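Local coordinates for telomeric DNA-binding factor trf1 (Schizosaccharomyces pombe, PDB 6K5S), which probably binds telomeric DNA and carries an all-helical TRF-family domain, of the kind that pairs subunits in related telomere proteins, at residues 92-97 with 213-218; 100-105 with 129-134; 190-195 with 204-209. All coordinates share one frame; numbering follows the deposited sequence.

Contact 1. Residues 92-97 with 213-218; sequences AAVYGA and SEIACY
Just after Val-94 and Tyr-95, the two residues that meet Ile-215 and Ala-216, the helix is closed by a bond of 3.0 Å from Gly-96 N to Ala-93 O. A second, weak bond runs from Ala-97 N to Ala-92 O, and together they make a Schellman motif. Glycine suits the turning point because its phi is positive (89°), where a beta carbon would press on the carbonyl oxygen of Tyr-95. The motif ends helix 76-94 just where its last residues face helix 208-222.

Across the contact no hydrogen bond is made; the two contacts are van der Waals touches, one between methyls and one from a phenol oxygen to a methyl. Val-94 and Ile-215 both direct their beta carbons at the opposite helix, with Val-94 CG2 lying 4.2 Å from Ile-215 CG2. In Ile-215 CG1 is anti to the backbone N (chi1 -167°), and CG2 is the methyl turned to Val-94. Branched aliphatic residues serve well here, since each can offer one methyl across the interface and use its other branch elsewhere. The ring of Tyr-95 extends alongside this pair and brings OH to 4.3 Å from Ala-216 CB. The small alanine lets the long tyrosine come up to the helix surface. Tyr-95 OH is buried with no partner in the model, which probably costs some stability.

Helix 28-36 packs on Tyr-95 through Val-28, Ala-31 and Ser-32, while Leu-105 of helix 102-113 touches Val-94, and Ile-215 also reaches Phe-113 and, on helix 122-141, Leu-127.

Contact 2. Residues 100-105 with 129-134; sequences IGFFHL and MELKTQ
Apolar packing comes first: Leu-131 spreads its two methyls between Phe-102 and Leu-105. With CG anti to the backbone N (chi1 176°), the side chain leans over to helix 102-113. There CD1 meets the edge of the Phe-102 ring, 4.2 Å from Phe-102 CD1, and CD2 settles on the backbone of the next turn, 3.7 Å from Leu-105 O and 4.3 Å from Leu-105 CB. Leucine suits the place: its forked end touches an aromatic edge with one methyl and backbone with the other.

Against the aromatic face, the backbone oxygen Gln-134 O stands 4.2 Å above the centre of the Phe-102 ring, while Gln-134 CB lies 4.0 Å from Phe-102 CE1. The glutamine amide turns elsewhere, and its NE2 is hydrogen-bonded to Tyr-206 O.

No hydrogen bond passes between the two segments. Thr-133 OG1 donates to Met-129 O over 2.9 Å. It is also hydrogen-bonded to Arg-189 NH1. Met-129 O takes Thr-133 N as well, from the opposite face of its plane.

Two consecutive helices of the all-helical TRF-family domain are thus joined, with Phe-90 of helix 76-94 touching both leucines and Phe-211 of helix 208-222 covering Leu-131 and Gln-134.

Contact 3. Residues 190-195 with 204-209; sequences KERLAN and EVYPWG
Tyr-206 reaches out from the short link between helices 202-205 and 208-222 and points its ring at helix 177-195, where Arg-192 and Leu-193 receive it. The arginine and the tyrosine cross at about a right angle. It is the aliphatic part of Arg-192 that touches: CD approaches the ring edge, near its plane, at 3.1 Å from Tyr-206 OH, and CG follows at 3.6 Å. A bend at chi3 (-84°) then carries the guanidinium away from the hydroxyl, its plane inclined 65° to the ring, and no hydrogen bond forms between them.

Leu-193, one residue on, touches the same ring at CE2, coming in obliquely. Its CD2 lies 3.8 Å from Tyr-206 CE2, with the two side chains slanting across each other. Over one face of the ring the preceding residue, Val-205, places CG1 3.4 Å above the plane and offset toward the rim. A tyrosine suits this place because its length spans a backbone separation of 10.3 Å between Leu-193 CA and Tyr-206 CA, while its hydroxyl ends beside the exposed arginine.

Tyr-206 leaves the helical conformation after helix 202-205, and Pro-207 takes the N-cap of helix 208-222. Leu-193 is buried among Thr-133 and Tyr-136 of helix 122-141 and Leu-151 of helix 147-154.

Chemically the contact is graded: leucine against aromatic carbon on the buried side, and arginine methylenes against a phenol oxygen toward the surface. Carbon next to a guanidinium is somewhat electron-poor, so the short CD approach to the oxygen is probably mildly attractive, although the charge of Arg-192 is not neutralised by this tyrosine.

How the contacts relate
Followed from the N terminus, the chain first enters contact 1 at 92-97, and that contact closes only when 213-218 comes back to it, after 115 intervening residues. Both other contacts nest inside this long loop, in series: contact 2 closes a short one, from 100-105 to 129-134, before contact 3 closes a still shorter one between 190-195 and 204-209. Nothing crosses. The three nevertheless touch. Ala-93 CB packs 3.9 Å from Ile-100 CB, joining contacts 1 and 2. Trp-208, of contact 3, meets contact 2 through CZ3, 3.4 Å from Phe-102 CZ, and contact 1 through CZ2, 3.3 Å from Val-94 O. Five long helices are thereby tied into one bundle.

Contact 1. Residues 92-97 with 213-218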
ATOM      1  N   ALA A  92      -1.363   5.365  16.104  1.00 13.18           N
ATOM      2  CA  ALA A  92      -0.167   4.530  16.030  1.00 11.68           C
ATOM      3  C   ALA A  92       0.968   5.141  16.834  1.00 17.20           C
ATOM      4  O   ALA A  92       1.732   4.421  17.493  1.00 16.02           O
ATOM      5  CB  ALA A  92       0.261   4.334  14.580  1.00 14.89           C
ATOM      6  N   ALA A  93       1.101   6.474  16.788  1.00 14.35           N
ATOM      7  CA  ALA A  93       2.075   7.148  17.648  1.00 13.83           C
ATOM      8  C   ALA A  93       1.840   6.816  19.118  1.00 16.80           C
ATOM      9  O   ALA A  93       2.790   6.509  19.856  1.00 15.87           O
ATOM     10  CB  ALA A  93       2.025   8.667  17.448  1.00 11.47           C
ATOM     11  N   VAL A  94       0.588   6.900  19.576  1.00 11.73           N
ATOM     12  CA  VAL A  94       0.362   6.713  21.013  1.00 19.96           C
ATOM     13  C   VAL A  94       0.493   5.252  21.424  1.00 23.38           C
ATOM     14  O   VAL A  94       0.785   4.964  22.594  1.00 20.85           O
ATOM     15  CB  VAL A  94      -0.999   7.256  21.502  1.00 17.17           C
ATOM     16  CG1 VAL A  94      -1.070   8.798  21.403  1.00 13.25           C
ATOM     17  CG2 VAL A  94      -2.157   6.588  20.823  1.00 24.13           C
ATOM     18  N   TYR A  95       0.317   4.313  20.501  1.00 21.04           N
ATOM     19  CA  TYR A  95       0.606   2.915  20.795  1.00 22.73           C
ATOM     20  C   TYR A  95       2.052   2.537  20.490  1.00 19.44           C
ATOM     21  O   TYR A  95       2.431   1.377  20.689  1.00 28.58           O
ATOM     22  CB  TYR A  95      -0.363   2.012  20.030  1.00 16.66           C
ATOM     23  CG  TYR A  95      -1.617   1.711  20.803  1.00 21.19           C
ATOM     24  CD1 TYR A  95      -1.598   0.835  21.893  1.00 22.89           C
ATOM     25  CD2 TYR A  95      -2.814   2.310  20.473  1.00 21.40           C
ATOM     26  CE1 TYR A  95      -2.741   0.570  22.616  1.00 24.35           C
ATOM     27  CE2 TYR A  95      -3.963   2.045  21.183  1.00 26.20           C
ATOM     28  CZ  TYR A  95      -3.920   1.167  22.257  1.00 27.39           C
ATOM     29  OH  TYR A  95      -5.062   0.905  22.972  1.00 27.91           O
ATOM     30  N   GLY A  96       2.865   3.469  20.003  1.00 21.97           N
ATOM     31  CA  GLY A  96       4.278   3.219  19.793  1.00 22.19           C
ATOM     32  C   GLY A  96       4.658   2.646  18.447  1.00 25.06           C
ATOM     33  O   GLY A  96       5.857   2.441  18.201  1.00 25.96           O
ATOM     34  N   ALA A  97       3.684   2.398  17.563  1.00 23.19           N
ATOM     35  CA  ALA A  97       3.984   1.892  16.227  1.00 22.31           C
ATOM     36  C   ALA A  97       4.676   2.942  15.363  1.00 20.55           C
ATOM     37  O   ALA A  97       5.384   2.597  14.414  1.00 23.12           O
ATOM     38  CB  ALA A  97       2.694   1.404  15.567  1.00 18.72           C
ATOM     39  N   SER A 213      -6.874   4.349  27.086  1.00 25.00           N
ATOM     40  CA  SER A 213      -8.274   3.954  26.987  1.00 32.48           C
ATOM     41  C   SER A 213      -9.155   5.138  26.607  1.00 30.63           C
ATOM     42  O   SER A 213     -10.099   4.991  25.823  1.00 30.19           O
ATOM     43  CB  SER A 213      -8.731   3.332  28.306  1.00 33.47           C
ATOM     44  OG  SER A 213      -9.738   2.361  28.079  1.00 42.50           O
ATOM     45  N   GLU A 214      -8.843   6.329  27.122  1.00 25.60           N
ATOM     46  CA  GLU A 214      -9.603   7.510  26.731  1.00 24.67           C
ATOM     47  C   GLU A 214      -9.510   7.750  25.228  1.00 24.80           C
ATOM     48  O   GLU A 214     -10.523   8.002  24.567  1.00 22.07           O
ATOM     49  CB  GLU A 214      -9.107   8.748  27.484  1.00 28.66           C
ATOM     50  CG  GLU A 214      -9.163   8.683  29.005  1.00 36.36           C
ATOM     51  CD  GLU A 214     -10.558   8.854  29.560  1.00 46.81           C
ATOM     52  OE1 GLU A 214     -11.421   9.403  28.841  1.00 50.69           O
ATOM     53  OE2 GLU A 214     -10.787   8.441  30.723  1.00 50.21           O
ATOM     54  N   ILE A 215      -8.296   7.702  24.672  1.00 22.41           N
ATOM     55  CA  ILE A 215      -8.116   8.176  23.303  1.00 22.45           C
ATOM     56  C   ILE A 215      -8.656   7.158  22.310  1.00 29.10           C
ATOM     57  O   ILE A 215      -9.273   7.523  21.301  1.00 26.72           O
ATOM     58  CB  ILE A 215      -6.639   8.524  23.028  1.00 25.45           C
ATOM     59  CG1 ILE A 215      -6.517   9.305  21.720  1.00 28.52           C
ATOM     60  CG2 ILE A 215      -5.775   7.278  22.939  1.00 26.93           C
ATOM     61  CD1 ILE A 215      -6.985  10.722  21.833  1.00 26.76           C
ATOM     62  N   ALA A 216      -8.463   5.867  22.582  1.00 30.22           N
ATOM     63  CA  ALA A 216      -8.945   4.856  21.646  1.00 31.97           C
ATOM     64  C   ALA A 216     -10.464   4.872  21.580  1.00 34.21           C
ATOM     65  O   ALA A 216     -11.046   4.883  20.488  1.00 37.66           O
ATOM     66  CB  ALA A 216      -8.431   3.476  22.041  1.00 31.82           C
ATOM     67  N   CYS A 217     -11.116   4.917  22.747  1.00 34.64           N
ATOM     68  CA  CYS A 217     -12.570   5.024  22.805  1.00 35.74           C
ATOM     69  C   CYS A 217     -13.080   6.221  22.012  1.00 39.00           C
ATOM     70  O   CYS A 217     -14.021   6.092  21.222  1.00 41.01           O
ATOM     71  CB  CYS A 217     -13.029   5.116  24.256  1.00 33.52           C
ATOM     72  SG  CYS A 217     -12.870   3.555  25.151  1.00 61.56           S
ATOM     73  N   TYR A 218     -12.472   7.396  22.202  1.00 32.86           N
ATOM     74  CA  TYR A 218     -12.876   8.537  21.385  1.00 32.44           C
ATOM     75  C   TYR A 218     -12.710   8.226  19.908  1.00 32.27           C
ATOM     76  O   TYR A 218     -13.621   8.450  19.106  1.00 31.52           O
ATOM     77  CB  TYR A 218     -12.081   9.800  21.733  1.00 25.87           C
ATOM     78  CG  TYR A 218     -12.428  10.960  20.822  1.00 25.74           C
ATOM     79  CD1 TYR A 218     -11.870  11.073  19.555  1.00 28.69           C
ATOM     80  CD2 TYR A 218     -13.316  11.947  21.228  1.00 32.23           C
ATOM     81  CE1 TYR A 218     -12.197  12.118  18.713  1.00 30.85           C
ATOM     82  CE2 TYR A 218     -13.642  13.005  20.389  1.00 30.89           C
ATOM     83  CZ  TYR A 218     -13.081  13.081  19.136  1.00 31.29           C
ATOM     84  OH  TYR A 218     -13.394  14.126  18.288  1.00 35.74           O
TER

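Contact 2. Residues 100-105 with 129-134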
ATOM      1  N   ILE A 100       6.563   9.488  17.107  1.00 19.68           N
ATOM      2  CA  ILE A 100       6.166  10.887  17.035  1.00 17.19           C
ATOM      3  C   ILE A 100       6.106  11.418  18.461  1.00 13.36           C
ATOM      4  O   ILE A 100       5.356  10.902  19.294  1.00 14.44           O
ATOM      5  CB  ILE A 100       4.827  11.061  16.293  1.00 14.89           C
ATOM      6  CG1 ILE A 100       4.974  10.468  14.886  1.00 16.90           C
ATOM      7  CG2 ILE A 100       4.425  12.528  16.230  1.00 13.29           C
ATOM      8  CD1 ILE A 100       3.733  10.527  14.015  1.00 18.31           C
ATOM      9  N   GLY A 101       6.930  12.407  18.748  1.00 14.89           N
ATOM     10  CA  GLY A 101       7.077  12.868  20.112  1.00 18.81           C
ATOM     11  C   GLY A 101       5.847  13.603  20.600  1.00 14.82           C
ATOM     12  O   GLY A 101       5.002  14.053  19.825  1.00 11.06           O
ATOM     13  N   PHE A 102       5.733  13.693  21.922  1.00 11.71           N
ATOM     14  CA  PHE A 102       4.573  14.346  22.520  1.00 13.87           C
ATOM     15  C   PHE A 102       4.470  15.809  22.111  1.00 12.54           C
ATOM     16  O   PHE A 102       3.359  16.330  21.982  1.00 13.50           O
ATOM     17  CB  PHE A 102       4.630  14.242  24.043  1.00 13.84           C
ATOM     18  CG  PHE A 102       4.076  12.960  24.588  1.00 12.60           C
ATOM     19  CD1 PHE A 102       2.714  12.705  24.554  1.00 10.04           C
ATOM     20  CD2 PHE A 102       4.918  12.023  25.172  1.00 13.10           C
ATOM     21  CE1 PHE A 102       2.192  11.518  25.081  1.00 14.79           C
ATOM     22  CE2 PHE A 102       4.403  10.844  25.717  1.00 14.78           C
ATOM     23  CZ  PHE A 102       3.041  10.584  25.654  1.00 14.46           C
ATOM     24  N   PHE A 103       5.598  16.483  21.881  1.00 14.35           N
ATOM     25  CA  PHE A 103       5.532  17.865  21.417  1.00 17.72           C
ATOM     26  C   PHE A 103       4.732  17.961  20.124  1.00 16.56           C
ATOM     27  O   PHE A 103       3.914  18.872  19.967  1.00 11.59           O
ATOM     28  CB  PHE A 103       6.939  18.441  21.211  1.00 26.08           C
ATOM     29  CG  PHE A 103       6.947  19.814  20.575  1.00 24.31           C
ATOM     30  CD1 PHE A 103       6.823  19.970  19.195  1.00 25.48           C
ATOM     31  CD2 PHE A 103       7.050  20.949  21.363  1.00 26.01           C
ATOM     32  CE1 PHE A 103       6.811  21.235  18.620  1.00 32.57           C
ATOM     33  CE2 PHE A 103       7.040  22.208  20.801  1.00 29.03           C
ATOM     34  CZ  PHE A 103       6.917  22.353  19.424  1.00 30.55           C
ATOM     35  N   HIS A 104       4.950  17.022  19.188  1.00 12.28           N
ATOM     36  CA  HIS A 104       4.251  17.068  17.910  1.00 14.96           C
ATOM     37  C   HIS A 104       2.810  16.617  18.040  1.00 10.59           C
ATOM     38  O   HIS A 104       1.953  17.100  17.290  1.00 10.90           O
ATOM     39  CB  HIS A 104       4.954  16.199  16.866  1.00 14.65           C
ATOM     40  CG  HIS A 104       6.202  16.814  16.331  1.00 18.61           C
ATOM     41  ND1 HIS A 104       7.432  16.201  16.429  1.00 26.01           N
ATOM     42  CD2 HIS A 104       6.421  18.011  15.739  1.00 21.74           C
ATOM     43  CE1 HIS A 104       8.353  16.984  15.893  1.00 28.63           C
ATOM     44  NE2 HIS A 104       7.766  18.088  15.469  1.00 27.16           N
ATOM     45  N   LEU A 105       2.535  15.661  18.931  1.00  8.62           N
ATOM     46  CA  LEU A 105       1.151  15.270  19.178  1.00  9.05           C
ATOM     47  C   LEU A 105       0.340  16.460  19.689  1.00  8.08           C
ATOM     48  O   LEU A 105      -0.768  16.734  19.207  1.00 10.14           O
ATOM     49  CB  LEU A 105       1.101  14.099  20.162  1.00 11.16           C
ATOM     50  CG  LEU A 105       1.730  12.798  19.655  1.00  8.00           C
ATOM     51  CD1 LEU A 105       1.475  11.649  20.607  1.00 12.53           C
ATOM     52  CD2 LEU A 105       1.244  12.461  18.257  1.00 11.06           C
ATOM     53  N   MET A 129      -6.782  18.157  27.031  1.00 12.24           N
ATOM     54  CA  MET A 129      -6.204  18.391  28.348  1.00 14.92           C
ATOM     55  C   MET A 129      -5.415  17.187  28.839  1.00 10.15           C
ATOM     56  O   MET A 129      -4.343  17.348  29.448  1.00 11.59           O
ATOM     57  CB  MET A 129      -7.308  18.743  29.350  1.00 15.82           C
ATOM     58  CG  MET A 129      -6.839  18.920  30.798  1.00 19.28           C
ATOM     59  SD  MET A 129      -8.244  19.199  31.943  1.00 14.10           S
ATOM     60  CE  MET A 129      -9.138  17.674  31.827  1.00 19.76           C
ATOM     61  N   GLU A 130      -5.959  15.976  28.649  1.00 11.69           N
ATOM     62  CA  GLU A 130      -5.258  14.774  29.093  1.00 11.68           C
ATOM     63  C   GLU A 130      -4.014  14.517  28.252  1.00 10.02           C
ATOM     64  O   GLU A 130      -3.003  14.018  28.760  1.00  9.29           O
ATOM     65  CB  GLU A 130      -6.189  13.551  29.041  1.00 14.14           C
ATOM     66  CG  GLU A 130      -7.408  13.602  29.997  1.00 15.09           C
ATOM     67  CD  GLU A 130      -7.045  13.741  31.482  1.00 20.07           C
ATOM     68  OE1 GLU A 130      -5.912  13.393  31.886  1.00 20.49           O
ATOM     69  OE2 GLU A 130      -7.908  14.204  32.265  1.00 21.68           O
ATOM     70  N   LEU A 131      -4.082  14.793  26.956  1.00  7.58           N
ATOM     71  CA  LEU A 131      -2.877  14.690  26.139  1.00 10.47           C
ATOM     72  C   LEU A 131      -1.782  15.603  26.680  1.00  8.30           C
ATOM     73  O   LEU A 131      -0.632  15.181  26.836  1.00  9.44           O
ATOM     74  CB  LEU A 131      -3.178  15.040  24.675  1.00  7.60           C
ATOM     75  CG  LEU A 131      -1.912  15.039  23.799  1.00 10.17           C
ATOM     76  CD1 LEU A 131      -1.286  13.642  23.720  1.00  9.63           C
ATOM     77  CD2 LEU A 131      -2.276  15.510  22.394  1.00 14.58           C
ATOM     78  N   LYS A 132      -2.116  16.870  26.939  1.00  8.32           N
ATOM     79  CA  LYS A 132      -1.121  17.802  27.464  1.00  8.36           C
ATOM     80  C   LYS A 132      -0.558  17.294  28.790  1.00 10.65           C
ATOM     81  O   LYS A 132       0.646  17.397  29.042  1.00  9.07           O
ATOM     82  CB  LYS A 132      -1.737  19.196  27.633  1.00  9.68           C
ATOM     83  CG  LYS A 132      -2.162  19.862  26.293  1.00  7.04           C
ATOM     84  CD  LYS A 132      -2.991  21.135  26.552  1.00 10.71           C
ATOM     85  CE  LYS A 132      -3.247  21.963  25.257  1.00  9.21           C
ATOM     86  NZ  LYS A 132      -1.958  22.358  24.624  1.00  9.94           N
ATOM     87  N   THR A 133      -1.405  16.680  29.610  1.00  6.41           N
ATOM     88  CA  THR A 133      -0.945  16.144  30.890  1.00  9.78           C
ATOM     89  C   THR A 133       0.070  15.023  30.689  1.00  8.77           C
ATOM     90  O   THR A 133       1.101  14.984  31.366  1.00  9.04           O
ATOM     91  CB  THR A 133      -2.133  15.645  31.719  1.00  9.76           C
ATOM     92  OG1 THR A 133      -3.049  16.730  31.911  1.00 10.04           O
ATOM     93  CG2 THR A 133      -1.630  15.159  33.100  1.00 12.63           C
ATOM     94  N   GLN A 134      -0.197  14.108  29.753  1.00  8.24           N
ATOM     95  CA  GLN A 134       0.781  13.063  29.456  1.00  9.72           C
ATOM     96  C   GLN A 134       2.044  13.637  28.822  1.00  9.25           C
ATOM     97  O   GLN A 134       3.149  13.148  29.093  1.00  9.43           O
ATOM     98  CB  GLN A 134       0.176  11.984  28.547  1.00  8.97           C
ATOM     99  CG  GLN A 134      -0.979  11.173  29.198  1.00 10.58           C
ATOM    100  CD  GLN A 134      -0.590  10.565  30.553  1.00 13.40           C
ATOM    101  OE1 GLN A 134       0.477   9.967  30.684  1.00 10.77           O
ATOM    102  NE2 GLN A 134      -1.461  10.710  31.546  1.00 12.15           N
TER

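Contact 3. Residues 190-195 with 204-209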
ATOM      1  N   LYS A 190      -3.247  22.956  34.758  1.00 18.77           N
ATOM      2  CA  LYS A 190      -1.886  23.478  34.854  1.00 20.00           C
ATOM      3  C   LYS A 190      -1.503  23.741  36.308  1.00 22.52           C
ATOM      4  O   LYS A 190      -0.429  23.330  36.764  1.00 19.59           O
ATOM      5  CB  LYS A 190      -1.760  24.749  34.014  1.00 19.51           C
ATOM      6  CG  LYS A 190      -0.344  25.231  33.783  1.00 18.16           C
ATOM      7  CD  LYS A 190      -0.353  26.645  33.218  1.00 18.16           C
ATOM      8  CE  LYS A 190       1.010  27.018  32.679  1.00 21.43           C
ATOM      9  NZ  LYS A 190       1.101  28.470  32.347  1.00 21.73           N
ATOM     10  N   GLU A 191      -2.389  24.399  37.057  1.00 22.91           N
ATOM     11  CA  GLU A 191      -2.104  24.703  38.454  1.00 26.74           C
ATOM     12  C   GLU A 191      -1.954  23.427  39.271  1.00 22.51           C
ATOM     13  O   GLU A 191      -0.999  23.282  40.043  1.00 24.83           O
ATOM     14  CB  GLU A 191      -3.215  25.589  39.026  1.00 32.07           C
ATOM     15  CG  GLU A 191      -3.301  25.591  40.558  1.00 42.36           C
ATOM     16  CD  GLU A 191      -3.957  26.853  41.101  1.00 46.05           C
ATOM     17  OE1 GLU A 191      -4.671  27.528  40.323  1.00 49.92           O
ATOM     18  OE2 GLU A 191      -3.758  27.171  42.298  1.00 52.25           O
ATOM     19  N   ARG A 192      -2.890  22.482  39.121  1.00 22.83           N
ATOM     20  CA  ARG A 192      -2.760  21.217  39.839  1.00 25.38           C
ATOM     21  C   ARG A 192      -1.437  20.537  39.512  1.00 24.66           C
ATOM     22  O   ARG A 192      -0.774  19.982  40.399  1.00 21.57           O
ATOM     23  CB  ARG A 192      -3.932  20.291  39.514  1.00 28.47           C
ATOM     24  CG  ARG A 192      -3.663  18.841  39.892  1.00 31.60           C
ATOM     25  CD  ARG A 192      -4.930  18.056  40.141  1.00 38.09           C
ATOM     26  NE  ARG A 192      -5.403  18.240  41.506  1.00 46.04           N
ATOM     27  CZ  ARG A 192      -6.344  19.112  41.839  1.00 46.41           C
ATOM     28  NH1 ARG A 192      -6.724  19.228  43.101  1.00 46.74           N
ATOM     29  NH2 ARG A 192      -6.900  19.869  40.899  1.00 48.47           N
ATOM     30  N   LEU A 193      -1.021  20.593  38.245  1.00 18.72           N
ATOM     31  CA  LEU A 193       0.215  19.927  37.863  1.00 21.16           C
ATOM     32  C   LEU A 193       1.424  20.633  38.462  1.00 20.88           C
ATOM     33  O   LEU A 193       2.367  19.974  38.921  1.00 21.19           O
ATOM     34  CB  LEU A 193       0.319  19.857  36.333  1.00 17.47           C
ATOM     35  CG  LEU A 193      -0.604  18.827  35.667  1.00 17.67           C
ATOM     36  CD1 LEU A 193      -0.510  18.945  34.161  1.00 14.43           C
ATOM     37  CD2 LEU A 193      -0.325  17.394  36.103  1.00 15.01           C
ATOM     38  N   ALA A 194       1.415  21.972  38.475  1.00 18.65           N
ATOM     39  CA  ALA A 194       2.586  22.700  38.948  1.00 20.48           C
ATOM     40  C   ALA A 194       2.758  22.539  40.456  1.00 24.37           C
ATOM     41  O   ALA A 194       3.881  22.372  40.943  1.00 26.07           O
ATOM     42  CB  ALA A 194       2.479  24.176  38.568  1.00 21.23           C
ATOM     43  N   ASN A 195       1.659  22.558  41.196  1.00 22.79           N
ATOM     44  CA  ASN A 195       1.663  22.482  42.655  1.00 29.13           C
ATOM     45  C   ASN A 195       1.621  21.060  43.204  1.00 28.17           C
ATOM     46  O   ASN A 195       1.627  20.892  44.429  1.00 25.97           O
ATOM     47  CB  ASN A 195       0.471  23.256  43.218  1.00 28.13           C
ATOM     48  CG  ASN A 195       0.497  24.713  42.832  1.00 30.39           C
ATOM     49  OD1 ASN A 195      -0.523  25.285  42.444  1.00 34.50           O
ATOM     50  ND2 ASN A 195       1.667  25.322  42.928  1.00 31.40           N
ATOM     51  N   GLU A 204       1.179   7.944  38.461  1.00 26.79           N
ATOM     52  CA  GLU A 204       0.188   7.116  39.135  1.00 28.78           C
ATOM     53  C   GLU A 204      -1.144   7.845  39.209  1.00 25.54           C
ATOM     54  O   GLU A 204      -2.206   7.234  39.056  1.00 29.91           O
ATOM     55  CB  GLU A 204       0.688   6.719  40.525  1.00 29.54           C
ATOM     56  CG  GLU A 204       1.942   5.847  40.491  1.00 31.55           C
ATOM     57  CD  GLU A 204       2.254   5.211  41.835  1.00 34.56           C
ATOM     58  OE1 GLU A 204       3.453   5.080  42.183  1.00 33.25           O
ATOM     59  OE2 GLU A 204       1.296   4.855  42.553  1.00 41.27           O
ATOM     60  N   VAL A 205      -1.098   9.167  39.388  1.00 23.21           N
ATOM     61  CA  VAL A 205      -2.303   9.988  39.462  1.00 22.34           C
ATOM     62  C   VAL A 205      -2.989  10.098  38.098  1.00 27.03           C
ATOM     63  O   VAL A 205      -4.223  10.098  38.000  1.00 21.95           O
ATOM     64  CB  VAL A 205      -1.922  11.373  40.013  1.00 23.29           C
ATOM     65  CG1 VAL A 205      -2.985  12.349  39.726  1.00 26.45           C
ATOM     66  CG2 VAL A 205      -1.643  11.299  41.505  1.00 29.26           C
ATOM     67  N   TYR A 206      -2.209  10.244  37.027  1.00 23.50           N
ATOM     68  CA  TYR A 206      -2.740  10.292  35.667  1.00 20.46           C
ATOM     69  C   TYR A 206      -2.085   9.149  34.902  1.00 19.64           C
ATOM     70  O   TYR A 206      -1.153   9.371  34.108  1.00 19.15           O
ATOM     71  CB  TYR A 206      -2.480  11.651  35.016  1.00 16.50           C
ATOM     72  CG  TYR A 206      -3.098  12.822  35.758  1.00 18.00           C
ATOM     73  CD1 TYR A 206      -4.452  13.113  35.649  1.00 17.86           C
ATOM     74  CD2 TYR A 206      -2.314  13.644  36.552  1.00 17.00           C
ATOM     75  CE1 TYR A 206      -5.008  14.197  36.318  1.00 19.58           C
ATOM     76  CE2 TYR A 206      -2.853  14.720  37.225  1.00 21.92           C
ATOM     77  CZ  TYR A 206      -4.200  14.990  37.115  1.00 24.05           C
ATOM     78  OH  TYR A 206      -4.711  16.070  37.800  1.00 24.75           O
ATOM     79  N   PRO A 207      -2.529   7.908  35.134  1.00 22.26           N
ATOM     80  CA  PRO A 207      -1.860   6.754  34.526  1.00 19.07           C
ATOM     81  C   PRO A 207      -1.988   6.757  33.010  1.00 18.61           C
ATOM     82  O   PRO A 207      -2.999   7.178  32.443  1.00 19.08           O
ATOM     83  CB  PRO A 207      -2.591   5.552  35.144  1.00 23.19           C
ATOM     84  CG  PRO A 207      -3.960   6.071  35.457  1.00 23.40           C
ATOM     85  CD  PRO A 207      -3.734   7.511  35.891  1.00 21.76           C
ATOM     86  N   TRP A 208      -0.927   6.279  32.357  1.00 21.17           N
ATOM     87  CA  TRP A 208      -0.921   6.206  30.899  1.00 21.28           C
ATOM     88  C   TRP A 208      -2.046   5.314  30.389  1.00 21.47           C
ATOM     89  O   TRP A 208      -2.795   5.694  29.479  1.00 22.07           O
ATOM     90  CB  TRP A 208       0.434   5.699  30.424  1.00 21.02           C
ATOM     91  CG  TRP A 208       0.547   5.504  28.951  1.00 18.76           C
ATOM     92  CD1 TRP A 208       0.685   4.323  28.291  1.00 21.61           C
ATOM     93  CD2 TRP A 208       0.564   6.529  27.952  1.00 19.55           C
ATOM     94  NE1 TRP A 208       0.787   4.545  26.931  1.00 25.03           N
ATOM     95  CE2 TRP A 208       0.718   5.895  26.702  1.00 20.93           C
ATOM     96  CE3 TRP A 208       0.450   7.919  27.995  1.00 14.99           C
ATOM     97  CZ2 TRP A 208       0.767   6.608  25.504  1.00 19.03           C
ATOM     98  CZ3 TRP A 208       0.518   8.633  26.815  1.00 14.12           C
ATOM     99  CH2 TRP A 208       0.661   7.977  25.581  1.00 17.04           C
ATOM    100  N   GLY A 209      -2.194   4.133  30.988  1.00 22.98           N
ATOM    101  CA  GLY A 209      -3.233   3.212  30.550  1.00 22.99           C
ATOM    102  C   GLY A 209      -4.600   3.854  30.489  1.00 22.00           C
ATOM    103  O   GLY A 209      -5.370   3.618  29.556  1.00 22.23           O
TER